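Local structure of penicillin binding protein 2X (Streptococcus thermophilus, 5U47) at residues 249-252 with 257-260; 529-534 with 540-545. The protein probably acts as a penicillin-binding transpeptidase that cross-links peptidoglycan strands during synthesis of the division septum. The protein carries 1 engineered substitution. All coordinates share one frame; numbering follows the deposited sequence.

Contact 1 of 2, residues 249-252 with 257-260; sequences TVVN and EILA
Val250 faces both Leu259 and Ala260 in a classic beta bulge, in the hairpin formed by strands 245-252 and 258-264 of the transpeptidase domain. Among the backbone bonds, Val250 N donates to Ala260 O at 2.9 Å, and Val250 O takes Leu259 N at 2.9 Å together with a weak bond from Ala260 N at 3.4 Å. The doubled residue shifts the register by one, so that Val251 pairs with Ile258, and Asn252 N closes the ladder on Glu257 O at 2.9 Å. The two segments are antiparallel but strongly twisted, 138° between their directions.

Apolar contacts fall on two faces. Val250 CB lies 4.4 Å from Ala260 CB on the face covered by helix 224-241, where Leu226 touches Val250 and Leu259. On the other face Val251 CG2 meets Ile258 CG1 at 4.4 Å, and Thr249 CG2, anti to the backbone N, reaches Ile258 CG2 at 4.0 Å; this leaves OG1 beside the backbone N, hydrogen-bonded to Gln416 and Thr261.

Polar side chains gather at the turn. Asn252 OD1 is hydrogen-bonded to Lys254 N, and Glu257 is hydrogen-bonded to Thr255 through OE1 and forms salt bridges with Arg38 and Lys439 through OE2. The Asn252 and Glu257 side chains run side by side, amide and carboxylate planes 33° apart, and Asn252 ND2 stays 3.7 Å from Glu257 OE1, too far for a hydrogen bond.

Contact 2 of 2, residues 529-534 with 540-545; sequences SVVAMV and EYIMYV
Val530 and Val545 exchange a pair of backbone bonds, Val530 N to Val545 O at 2.9 Å and Val545 N to Val530 O at 3.0 Å. Ala532 and Met543 do the same, with Met543 N only 2.8 Å from Ala532 O. At the turn end Val534 N donates to Tyr541 O, while Val534 O is gripped twice: Tyr541 N approaches almost straight on, at a C=O...N angle of 170°, and Glu540 N comes in tilted 33° from the carbonyl plane at 2.8 Å. Glu540 and Tyr541 thus both face Val534 in a classic beta bulge. Away from this ladder, the backbones of Ser529, Val531 and Met533 bond to Gly507, Lys505 and Thr503 of strand 503-510, and that of Ile542 to Val251.

With CG anti to the backbone N (chi1 180°), Tyr544 slants across toward Ser529 and presents its CD1 edge to Val530 O, 3.4 Å away. Its hydroxyl bonds to Tyr291 OH and to a water in the ring plane, 2.7 Å from Tyr544 OH; that water donates to Ser529 OG. On the same face Ile542 is flanked by Val531 CG2, 4.0 Å from its CG2, and by Met533 CG next to its CG1. Helix 416-427 covers this face and helix 558-572 packs against Val530, Tyr541 and Met543, the helix-sheet-helix layering of the penicillin-recognising fold.

Contacts 1 and 2 are hairpins of one five-stranded antiparallel sheet, joined through strands 245-252 and 541-548: a probable hydrogen bond runs from Val251 N to Ile542 O, 2.8 Å, and Leu259 CD1 packs on Tyr541 CE1. Both contacts are buried, though Glu540 of contact 2 is partly exposed. Helix 416-427 reaches both; the other face is covered by helix 224-241 at contact 1 and helix 558-572 at contact 2. The bulge interrupts contact 1 in mid-ladder but sits at the turn end of contact 2. Contact 1 includes an outermost strand, and its Glu257 pairs with Arg38 and Lys439; Val531 of contact 2 touches Lys505, in a KTG-like pattern, consistent with a place beside the active site.

Contact 1 of 2, residues 249-252 with 257-260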
loop_
_atom_site.group_PDB
_atom_site.type_symbol
_atom_site.label_atom_id
_atom_site.label_comp_id
_atom_site.label_asym_id
_atom_site.label_seq_id
_atom_site.Cartn_x
_atom_site.Cartn_y
_atom_site.Cartn_z
ATOM N N THR A 249 2.247 -7.068 7.852
ATOM C CA THR A 249 2.021 -7.239 6.441
ATOM C C THR A 249 2.491 -8.606 5.976
ATOM O O THR A 249 3.558 -9.081 6.381
ATOM C CB THR A 249 2.746 -6.133 5.634
ATOM O OG1 THR A 249 2.207 -4.856 5.993
ATOM C CG2 THR A 249 2.562 -6.312 4.148
ATOM N N VAL A 250 1.682 -9.232 5.130
ATOM C CA VAL A 250 2.018 -10.517 4.520
ATOM C C VAL A 250 2.229 -10.276 3.018
ATOM O O VAL A 250 1.390 -9.659 2.356
ATOM C CB VAL A 250 0.898 -11.543 4.715
ATOM C CG1 VAL A 250 1.256 -12.887 4.043
ATOM C CG2 VAL A 250 0.612 -11.741 6.187
ATOM N N VAL A 251 3.321 -10.805 2.481
ATOM C CA VAL A 251 3.679 -10.626 1.075
ATOM C C VAL A 251 3.984 -11.962 0.438
ATOM O O VAL A 251 4.564 -12.857 1.081
ATOM C CB VAL A 251 4.947 -9.735 0.950
ATOM C CG1 VAL A 251 5.397 -9.576 -0.492
ATOM C CG2 VAL A 251 4.690 -8.350 1.561
ATOM N N ASN A 252 3.602 -12.097 -0.826
ATOM C CA ASN A 252 3.926 -13.283 -1.618
ATOM C C ASN A 252 5.414 -13.153 -1.940
ATOM O O ASN A 252 5.847 -12.210 -2.614
ATOM C CB ASN A 252 3.080 -13.336 -2.898
ATOM C CG ASN A 252 3.381 -14.558 -3.750
ATOM O OD1 ASN A 252 4.541 -14.918 -3.968
ATOM N ND2 ASN A 252 2.332 -15.203 -4.229
ATOM N N GLU A 257 3.426 -9.382 -4.235
ATOM C CA GLU A 257 2.039 -8.971 -3.976
ATOM C C GLU A 257 1.769 -8.865 -2.495
ATOM O O GLU A 257 2.145 -9.772 -1.732
ATOM C CB GLU A 257 1.056 -9.997 -4.540
ATOM C CG GLU A 257 0.986 -10.119 -6.049
ATOM C CD GLU A 257 0.239 -11.390 -6.425
ATOM O OE1 GLU A 257 0.870 -12.494 -6.330
ATOM O OE2 GLU A 257 -0.971 -11.288 -6.760
ATOM N N ILE A 258 1.113 -7.782 -2.087
ATOM C CA ILE A 258 0.722 -7.585 -0.685
ATOM C C ILE A 258 -0.629 -8.296 -0.466
ATOM O O ILE A 258 -1.656 -7.846 -0.951
ATOM C CB ILE A 258 0.660 -6.095 -0.329
ATOM C CG1 ILE A 258 2.075 -5.494 -0.454
ATOM C CG2 ILE A 258 0.097 -5.897 1.071
ATOM C CD1 ILE A 258 2.125 -3.973 -0.437
ATOM N N LEU A 259 -0.600 -9.385 0.294
ATOM C CA LEU A 259 -1.772 -10.232 0.528
ATOM C C LEU A 259 -2.601 -9.796 1.718
ATOM O O LEU A 259 -3.795 -10.067 1.769
ATOM C CB LEU A 259 -1.344 -11.682 0.681
ATOM C CG LEU A 259 -0.572 -12.239 -0.520
ATOM C CD1 LEU A 259 -0.094 -13.662 -0.289
ATOM C CD2 LEU A 259 -1.437 -12.183 -1.752
ATOM N N ALA A 260 -1.966 -9.150 2.686
ATOM C CA ALA A 260 -2.688 -8.607 3.807
ATOM C C ALA A 260 -1.855 -7.539 4.472
ATOM O O ALA A 260 -0.632 -7.650 4.543
ATOM C CB ALA A 260 -3.045 -9.703 4.797
#

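Contact 2 of 2, residues 529-534 with 540-545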
loop_
_atom_site.group_PDB
_atom_site.type_symbol
_atom_site.label_atom_id
_atom_site.label_comp_id
_atom_site.label_asym_id
_atom_site.label_seq_id
_atom_site.Cartn_x
_atom_site.Cartn_y
_atom_site.Cartn_z
ATOM N N SER A 529 10.294 -5.947 16.386
ATOM C CA SER A 529 9.850 -6.440 15.093
ATOM C C SER A 529 10.337 -7.824 14.767
ATOM O O SER A 529 11.220 -8.362 15.435
ATOM C CB SER A 529 10.274 -5.463 13.985
ATOM O OG SER A 529 11.686 -5.373 13.833
ATOM N N VAL A 530 9.733 -8.415 13.743
ATOM C CA VAL A 530 10.162 -9.716 13.270
ATOM C C VAL A 530 9.836 -9.873 11.789
ATOM O O VAL A 530 8.812 -9.345 11.300
ATOM C CB VAL A 530 9.495 -10.866 14.084
ATOM C CG1 VAL A 530 7.988 -10.937 13.865
ATOM C CG2 VAL A 530 10.117 -12.203 13.745
ATOM N N VAL A 531 10.732 -10.547 11.072
ATOM C CA VAL A 531 10.469 -10.939 9.698
ATOM C C VAL A 531 10.505 -12.455 9.699
ATOM O O VAL A 531 11.337 -13.048 10.408
ATOM C CB VAL A 531 11.468 -10.382 8.684
ATOM C CG1 VAL A 531 12.908 -10.816 8.987
ATOM C CG2 VAL A 531 11.051 -10.788 7.278
ATOM N N ALA A 532 9.578 -13.071 8.964
ATOM C CA ALA A 532 9.477 -14.519 8.865
ATOM C C ALA A 532 9.184 -14.907 7.415
ATOM O O ALA A 532 8.432 -14.208 6.713
ATOM C CB ALA A 532 8.381 -15.027 9.786
ATOM N N MET A 533 9.813 -15.994 6.974
ATOM C CA MET A 533 9.671 -16.519 5.631
ATOM C C MET A 533 9.469 -18.022 5.719
ATOM O O MET A 533 10.198 -18.720 6.412
ATOM C CB MET A 533 10.907 -16.199 4.775
ATOM C CG MET A 533 11.218 -14.712 4.695
ATOM S SD MET A 533 12.710 -14.393 3.771
ATOM C CE MET A 533 13.026 -12.655 4.059
ATOM N N VAL A 534 8.462 -18.516 5.017
ATOM C CA VAL A 534 8.131 -19.913 5.078
ATOM C C VAL A 534 7.679 -20.390 3.702
ATOM O O VAL A 534 7.069 -19.605 2.953
ATOM C CB VAL A 534 7.017 -20.140 6.138
ATOM C CG1 VAL A 534 5.707 -19.502 5.709
ATOM C CG2 VAL A 534 6.810 -21.615 6.429
ATOM N N GLU A 540 7.390 -19.067 0.207
ATOM C CA GLU A 540 6.119 -18.779 -0.429
ATOM C C GLU A 540 5.584 -17.458 0.094
ATOM O O GLU A 540 5.050 -16.664 -0.685
ATOM C CB GLU A 540 5.103 -19.887 -0.151
ATOM C CG GLU A 540 5.489 -21.264 -0.682
ATOM C CD GLU A 540 5.404 -21.370 -2.193
ATOM O OE1 GLU A 540 4.699 -20.550 -2.825
ATOM O OE2 GLU A 540 6.020 -22.297 -2.754
ATOM N N TYR A 541 5.744 -17.227 1.393
ATOM C CA TYR A 541 5.250 -16.037 2.057
ATOM C C TYR A 541 6.299 -15.382 2.973
ATOM O O TYR A 541 7.171 -16.057 3.561
ATOM C CB TYR A 541 3.971 -16.364 2.881
ATOM C CG TYR A 541 2.924 -17.008 2.023
ATOM C CD1 TYR A 541 2.235 -16.274 1.054
ATOM C CD2 TYR A 541 2.682 -18.362 2.099
ATOM C CE1 TYR A 541 1.316 -16.885 0.216
ATOM C CE2 TYR A 541 1.775 -18.973 1.261
ATOM C CZ TYR A 541 1.101 -18.243 0.329
ATOM O OH TYR A 541 0.205 -18.888 -0.480
ATOM N N ILE A 542 6.205 -14.056 3.049
ATOM C CA ILE A 542 7.011 -13.229 3.926
ATOM C C ILE A 542 6.004 -12.504 4.825
ATOM O O ILE A 542 4.958 -12.022 4.348
ATOM C CB ILE A 542 7.765 -12.102 3.172
ATOM C CG1 ILE A 542 8.708 -12.666 2.112
ATOM C CG2 ILE A 542 8.568 -11.237 4.151
ATOM C CD1 ILE A 542 9.142 -11.614 1.094
ATOM N N MET A 543 6.316 -12.420 6.106
ATOM C CA MET A 543 5.499 -11.650 7.029
ATOM C C MET A 543 6.407 -10.739 7.846
ATOM O O MET A 543 7.479 -11.156 8.301
ATOM C CB MET A 543 4.674 -12.558 7.925
ATOM C CG MET A 543 3.690 -11.794 8.778
ATOM S SD MET A 543 2.506 -12.897 9.567
ATOM C CE MET A 543 1.389 -11.674 10.233
ATOM N N TYR A 544 5.977 -9.502 8.035
ATOM C CA TYR A 544 6.742 -8.511 8.805
ATOM C C TYR A 544 5.817 -7.865 9.810
ATOM O O TYR A 544 4.750 -7.347 9.439
ATOM C CB TYR A 544 7.337 -7.484 7.847
ATOM C CG TYR A 544 8.157 -6.366 8.450
ATOM C CD1 TYR A 544 9.201 -6.627 9.330
ATOM C CD2 TYR A 544 7.987 -5.062 8.031
ATOM C CE1 TYR A 544 9.993 -5.605 9.836
ATOM C CE2 TYR A 544 8.769 -4.030 8.543
ATOM C CZ TYR A 544 9.778 -4.308 9.433
ATOM O OH TYR A 544 10.561 -3.286 9.939
ATOM N N VAL A 545 6.229 -7.878 11.077
ATOM C CA VAL A 545 5.426 -7.344 12.171
ATOM C C VAL A 545 6.248 -6.394 13.003
ATOM O O VAL A 545 7.427 -6.671 13.254
ATOM C CB VAL A 545 4.913 -8.495 13.065
ATOM C CG1 VAL A 545 4.075 -7.969 14.223
ATOM C CG2 VAL A 545 4.111 -9.474 12.235
HETATM O O HOH W 1 12.380 -3.921 11.802
#